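Local coordinates for mandelate racemase/muconate lactonizing enzyme, C-terminal domain protein (Paracoccus denitrificans, PDB 4DWD) that binds magnesium, belongs to the mandelate racemase/muconate lactonizing enzyme family of the enolase superfamily and may act as a hydro-lyase, at residues V68-L82 against L95-L109. Residues are numbered along the deposited sequence; the frame is centred on the assembly and turned at random.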
loop_
_atom_site.group_PDB
_atom_site.type_symbol
_atom_site.label_atom_id
_atom_site.label_comp_id
_atom_site.label_asym_id
_atom_site.label_seq_id
_atom_site.Cartn_x
_atom_site.Cartn_y
_atom_site.Cartn_z
ATOM N N VAL B 68 47.473 3.186 -3.401
ATOM C CA VAL B 68 46.591 4.338 -3.638
ATOM C C VAL B 68 45.392 3.959 -4.499
ATOM O O VAL B 68 44.259 4.341 -4.205
ATOM C CB VAL B 68 47.364 5.499 -4.306
ATOM C CG1 VAL B 68 46.427 6.565 -4.870
ATOM C CG2 VAL B 68 48.342 6.100 -3.310
ATOM N N LEU B 69 45.635 3.188 -5.554
ATOM C CA LEU B 69 44.568 2.873 -6.499
ATOM C C LEU B 69 43.478 1.968 -5.930
ATOM O O LEU B 69 42.376 1.918 -6.485
ATOM C CB LEU B 69 45.137 2.277 -7.786
ATOM C CG LEU B 69 45.934 3.245 -8.675
ATOM C CD1 LEU B 69 46.488 2.521 -9.885
ATOM C CD2 LEU B 69 45.101 4.434 -9.131
ATOM N N ASP B 70 43.768 1.283 -4.819
ATOM C CA ASP B 70 42.820 0.343 -4.213
ATOM C C ASP B 70 41.832 1.046 -3.280
ATOM O O ASP B 70 41.271 0.418 -2.395
ATOM C CB ASP B 70 43.572 -0.756 -3.436
ATOM C CG ASP B 70 44.263 -1.755 -4.341
ATOM O OD1 ASP B 70 43.993 -1.741 -5.562
ATOM O OD2 ASP B 70 45.074 -2.563 -3.824
ATOM N N HIS B 71 41.593 2.335 -3.500
ATOM C CA HIS B 71 40.796 3.142 -2.556
ATOM C C HIS B 71 39.449 2.562 -2.187
ATOM O O HIS B 71 39.051 2.620 -1.019
ATOM C CB HIS B 71 40.627 4.579 -3.076
ATOM C CG HIS B 71 39.773 4.686 -4.320
ATOM N ND1 HIS B 71 38.436 4.841 -4.277
ATOM C CD2 HIS B 71 40.119 4.636 -5.670
ATOM C CE1 HIS B 71 37.951 4.887 -5.534
ATOM N NE2 HIS B 71 38.985 4.766 -6.382
ATOM N N ALA B 72 38.723 2.009 -3.157
ATOM C CA ALA B 72 37.360 1.542 -2.890
ATOM C C ALA B 72 37.361 0.305 -2.009
ATOM O O ALA B 72 36.622 0.234 -1.026
ATOM C CB ALA B 72 36.596 1.292 -4.187
ATOM N N VAL B 73 38.196 -0.673 -2.352
ATOM C CA VAL B 73 38.316 -1.871 -1.528
ATOM C C VAL B 73 38.840 -1.496 -0.135
ATOM O O VAL B 73 38.324 -1.964 0.875
ATOM C CB VAL B 73 39.215 -2.931 -2.183
ATOM C CG1 VAL B 73 39.411 -4.132 -1.266
ATOM C CG2 VAL B 73 38.617 -3.375 -3.500
ATOM N N LEU B 74 39.854 -0.632 -0.075
ATOM C CA LEU B 74 40.407 -0.254 1.230
ATOM C C LEU B 74 39.372 0.425 2.111
ATOM O O LEU B 74 39.226 0.074 3.281
ATOM C CB LEU B 74 41.613 0.673 1.069
ATOM C CG LEU B 74 42.853 0.059 0.439
ATOM C CD1 LEU B 74 43.827 1.149 0.006
ATOM C CD2 LEU B 74 43.514 -0.908 1.416
ATOM N N LEU B 75 38.653 1.393 1.557
ATOM C CA LEU B 75 37.723 2.166 2.373
ATOM C C LEU B 75 36.398 1.452 2.629
ATOM O O LEU B 75 35.770 1.675 3.654
ATOM C CB LEU B 75 37.533 3.582 1.824
ATOM C CG LEU B 75 38.833 4.399 1.865
ATOM C CD1 LEU B 75 38.555 5.720 1.176
ATOM C CD2 LEU B 75 39.350 4.620 3.287
ATOM N N ASP B 76 35.982 0.561 1.730
ATOM C CA ASP B 76 34.803 -0.251 2.032
ATOM C C ASP B 76 35.131 -1.307 3.084
ATOM O O ASP B 76 34.280 -1.618 3.930
ATOM C CB ASP B 76 34.197 -0.879 0.765
ATOM C CG ASP B 76 33.585 0.155 -0.166
ATOM O OD1 ASP B 76 33.553 1.361 0.186
ATOM O OD2 ASP B 76 33.128 -0.248 -1.254
ATOM N N ARG B 77 36.357 -1.845 3.060
ATOM C CA ARG B 77 36.797 -2.699 4.170
ATOM C C ARG B 77 36.768 -1.909 5.480
ATOM O O ARG B 77 36.274 -2.401 6.486
ATOM C CB ARG B 77 38.179 -3.312 3.936
ATOM C CG ARG B 77 38.507 -4.416 4.934
ATOM C CD ARG B 77 39.863 -5.054 4.681
ATOM N NE ARG B 77 40.060 -5.454 3.287
ATOM C CZ ARG B 77 39.595 -6.573 2.729
ATOM N NH1 ARG B 77 39.857 -6.821 1.452
ATOM N NH2 ARG B 77 38.868 -7.440 3.430
HETATM N N MSE B 78 37.275 -0.676 5.457
HETATM C CA MSE B 78 37.297 0.156 6.666
HETATM C C MSE B 78 35.897 0.463 7.138
HETATM O O MSE B 78 35.627 0.466 8.339
HETATM C CB MSE B 78 38.034 1.479 6.460
HETATM C CG MSE B 78 39.547 1.378 6.516
HETATM SE SE MSE B 78 40.204 0.641 8.216
HETATM C CE MSE B 78 39.037 1.365 9.587
HETATM N N MSE B 79 34.980 0.726 6.213
HETATM C CA MSE B 79 33.588 0.991 6.626
HETATM C C MSE B 79 33.096 -0.177 7.407
HETATM O O MSE B 79 32.435 -0.005 8.422
HETATM C CB MSE B 79 32.574 1.310 5.482
HETATM C CG MSE B 79 31.272 0.419 5.276
HETATM SE SE MSE B 79 30.031 0.370 6.834
HETATM C CE MSE B 79 29.581 -1.540 6.922
ATOM N N HIS B 80 33.403 -1.383 6.978
ATOM C CA HIS B 80 32.903 -2.525 7.716
ATOM C C HIS B 80 33.591 -2.736 9.045
ATOM O O HIS B 80 32.952 -3.152 10.006
ATOM C CB HIS B 80 32.792 -3.743 6.796
ATOM C CG HIS B 80 31.632 -3.620 5.814
ATOM N ND1 HIS B 80 31.697 -2.832 4.721
ATOM C CD2 HIS B 80 30.329 -4.133 5.847
ATOM C CE1 HIS B 80 30.518 -2.860 4.066
ATOM N NE2 HIS B 80 29.677 -3.648 4.758
ATOM N N ARG B 81 34.876 -2.402 9.132
ATOM C CA ARG B 81 35.583 -2.408 10.431
ATOM C C ARG B 81 34.993 -1.375 11.396
ATOM O O ARG B 81 34.963 -1.591 12.615
ATOM C CB ARG B 81 37.076 -2.113 10.255
ATOM C CG ARG B 81 37.806 -3.114 9.376
ATOM C CD ARG B 81 39.140 -3.569 9.948
ATOM N NE ARG B 81 39.974 -2.490 10.465
ATOM C CZ ARG B 81 41.304 -2.538 10.524
ATOM N NH1 ARG B 81 41.985 -1.511 11.018
ATOM N NH2 ARG B 81 41.959 -3.603 10.075
ATOM N N LEU B 82 34.537 -0.255 10.842
ATOM C CA LEU B 82 34.064 0.872 11.642
ATOM C C LEU B 82 32.547 0.909 11.824
ATOM O O LEU B 82 32.010 1.859 12.401
ATOM C CB LEU B 82 34.505 2.192 11.003
ATOM C CG LEU B 82 35.989 2.503 10.880
ATOM C CD1 LEU B 82 36.165 3.902 10.324
ATOM C CD2 LEU B 82 36.666 2.356 12.230
ATOM N N LEU B 95 35.852 8.603 6.721
ATOM C CA LEU B 95 36.000 7.820 5.492
ATOM C C LEU B 95 35.945 8.705 4.239
ATOM O O LEU B 95 36.761 8.534 3.327
ATOM C CB LEU B 95 34.947 6.717 5.440
ATOM C CG LEU B 95 35.144 5.616 6.484
ATOM C CD1 LEU B 95 33.857 4.813 6.653
ATOM C CD2 LEU B 95 36.295 4.702 6.098
ATOM N N ALA B 96 35.004 9.665 4.219
ATOM C CA ALA B 96 34.888 10.614 3.105
ATOM C C ALA B 96 36.186 11.384 2.914
ATOM O O ALA B 96 36.653 11.531 1.788
ATOM C CB ALA B 96 33.748 11.589 3.357
ATOM N N ALA B 97 36.766 11.866 4.017
ATOM C CA ALA B 97 38.002 12.643 3.930
ATOM C C ALA B 97 39.128 11.815 3.299
ATOM O O ALA B 97 39.891 12.315 2.456
ATOM C CB ALA B 97 38.402 13.126 5.318
ATOM N N CYS B 98 39.231 10.547 3.700
ATOM C CA CYS B 98 40.273 9.681 3.148
ATOM C C CYS B 98 40.024 9.382 1.677
ATOM O O CYS B 98 40.969 9.342 0.899
ATOM C CB CYS B 98 40.407 8.389 3.958
ATOM S SG CYS B 98 40.995 8.660 5.650
ATOM N N ASP B 99 38.759 9.182 1.296
ATOM C CA ASP B 99 38.423 8.969 -0.104
ATOM C C ASP B 99 38.847 10.140 -0.972
ATOM O O ASP B 99 39.440 9.960 -2.039
ATOM C CB ASP B 99 36.920 8.752 -0.264
ATOM C CG ASP B 99 36.529 8.493 -1.696
ATOM O OD1 ASP B 99 36.625 7.330 -2.144
ATOM O OD2 ASP B 99 36.146 9.442 -2.386
ATOM N N ILE B 100 38.557 11.352 -0.505
ATOM C CA ILE B 100 38.873 12.548 -1.287
ATOM C C ILE B 100 40.411 12.664 -1.455
ATOM O O ILE B 100 40.913 12.930 -2.552
ATOM C CB ILE B 100 38.273 13.816 -0.648
ATOM C CG1 ILE B 100 36.734 13.792 -0.716
ATOM C CG2 ILE B 100 38.776 15.062 -1.381
ATOM C CD1 ILE B 100 36.081 14.775 0.241
ATOM N N ALA B 101 41.143 12.413 -0.370
ATOM C CA ALA B 101 42.602 12.476 -0.417
ATOM C C ALA B 101 43.186 11.440 -1.390
ATOM O O ALA B 101 44.144 11.753 -2.117
ATOM C CB ALA B 101 43.185 12.314 0.975
ATOM N N LEU B 102 42.626 10.230 -1.405
ATOM C CA LEU B 102 43.110 9.185 -2.306
ATOM C C LEU B 102 42.803 9.501 -3.758
ATOM O O LEU B 102 43.604 9.201 -4.634
ATOM C CB LEU B 102 42.600 7.793 -1.906
ATOM C CG LEU B 102 43.189 7.286 -0.577
ATOM C CD1 LEU B 102 42.573 5.953 -0.166
ATOM C CD2 LEU B 102 44.718 7.182 -0.624
ATOM N N TRP B 103 41.655 10.130 -4.008
ATOM C CA TRP B 103 41.339 10.619 -5.357
ATOM C C TRP B 103 42.271 11.711 -5.821
ATOM O O TRP B 103 42.650 11.766 -6.996
ATOM C CB TRP B 103 39.892 11.112 -5.412
ATOM C CG TRP B 103 38.940 10.044 -5.877
ATOM C CD1 TRP B 103 38.049 9.309 -5.106
ATOM C CD2 TRP B 103 38.747 9.574 -7.251
ATOM N NE1 TRP B 103 37.337 8.429 -5.888
ATOM C CE2 TRP B 103 37.711 8.533 -7.187
ATOM C CE3 TRP B 103 39.323 9.877 -8.473
ATOM C CZ2 TRP B 103 37.273 7.855 -8.323
ATOM C CZ3 TRP B 103 38.884 9.173 -9.608
ATOM C CH2 TRP B 103 37.878 8.197 -9.532
ATOM N N ASP B 104 42.636 12.609 -4.908
ATOM C CA ASP B 104 43.607 13.668 -5.230
ATOM C C ASP B 104 44.957 13.018 -5.608
ATOM O O ASP B 104 45.554 13.340 -6.655
ATOM C CB ASP B 104 43.737 14.615 -4.027
ATOM C CG ASP B 104 44.467 15.914 -4.351
ATOM O OD1 ASP B 104 44.483 16.356 -5.523
ATOM O OD2 ASP B 104 45.007 16.511 -3.393
ATOM N N LEU B 105 45.407 12.064 -4.793
ATOM C CA LEU B 105 46.637 11.323 -5.104
ATOM C C LEU B 105 46.553 10.575 -6.428
ATOM O O LEU B 105 47.505 10.589 -7.218
ATOM C CB LEU B 105 47.024 10.344 -3.988
ATOM C CG LEU B 105 47.822 10.876 -2.811
ATOM C CD1 LEU B 105 47.927 9.816 -1.734
ATOM C CD2 LEU B 105 49.198 11.364 -3.260
ATOM N N LYS B 106 45.416 9.918 -6.660
ATOM C CA LYS B 106 45.194 9.190 -7.901
ATOM C C LYS B 106 45.295 10.101 -9.132
ATOM O O LYS B 106 45.937 9.746 -10.126
ATOM C CB LYS B 106 43.837 8.478 -7.832
ATOM C CG LYS B 106 43.444 7.792 -9.127
ATOM C CD LYS B 106 42.116 7.087 -8.966
ATOM C CE LYS B 106 41.623 6.597 -10.314
ATOM N NZ LYS B 106 40.343 5.841 -10.172
ATOM N N GLY B 107 44.663 11.273 -9.082
ATOM C CA GLY B 107 44.735 12.216 -10.193
ATOM C C GLY B 107 46.168 12.663 -10.445
ATOM O O GLY B 107 46.597 12.748 -11.588
ATOM N N LYS B 108 46.904 12.948 -9.375
ATOM C CA LYS B 108 48.324 13.298 -9.511
ATOM C C LYS B 108 49.132 12.130 -10.095
ATOM O O LYS B 108 49.935 12.331 -11.006
ATOM C CB LYS B 108 48.894 13.792 -8.178
ATOM C CG LYS B 108 48.251 15.088 -7.704
ATOM C CD LYS B 108 48.826 15.539 -6.372
ATOM C CE LYS B 108 48.083 16.771 -5.880
ATOM N NZ LYS B 108 48.800 17.406 -4.738
ATOM N N LEU B 109 48.911 10.914 -9.591
ATOM C CA LEU B 109 49.598 9.725 -10.132
ATOM C C LEU B 109 49.355 9.578 -11.632
ATOM O O LEU B 109 50.288 9.329 -12.400
ATOM C CB LEU B 109 49.156 8.437 -9.408
ATOM C CG LEU B 109 49.606 7.090 -10.024
ATOM C CD1 LEU B 109 51.128 6.932 -9.996
ATOM C CD2 LEU B 109 48.923 5.909 -9.344
HETATM O O HOH W 1 42.726 6.234 -5.421
HETATM O O HOH W 2 41.361 3.669 -8.621
HETATM O O HOH W 3 36.866 4.742 -1.918
#
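His-71 lies obliquely against Trp-103, its NE2 above one indole face and offset toward the rim. The ring planes are 52° apart, and CE1 of His-71 is 3.6 Å from NE1 of Trp-103. CD of Lys-106 lies over the same face, also near the rim, and CG of Asp-99 at the indole edge, in its plane. In plane at the imidazole edge, a water lies 2.8 Å from ND1 of His-71 and donates to OD1 of Asp-99 at 2.6 Å. NZ of Lys-106, at the ring edge 4.2 Å from NE2 of His-71, would probably disfavour a second ring proton. The histidine's chi1 of 68°, with CG between backbone N and carbonyl carbon, puts the ring there. The knob His-71 sits among Asp-99, Leu-102, Trp-103 and Lys-106; Leu-75 is the next, its CD1 3.5 Å from N of Asp-99. CD2 of Leu-95 packs on CB of Met-78. The helices run antiparallel at 169° in the N-terminal capping domain. Thr-279 of helix 277-291 hydrogen-bonds Asp-99 and Trp-103. NZ of Lys-106 donates to O of Leu-117 of a second subunit and to a water (2.9 Å) near O of Leu-69. With an alanine at His-71, the indole face and the water would probably both lose their imidazole partner. No hydrogen bond joins the segments directly. Apolar packing and bridging waters hold them, and Asp-99, Trp-103 and Lys-106 have their polar ends bonded elsewhere.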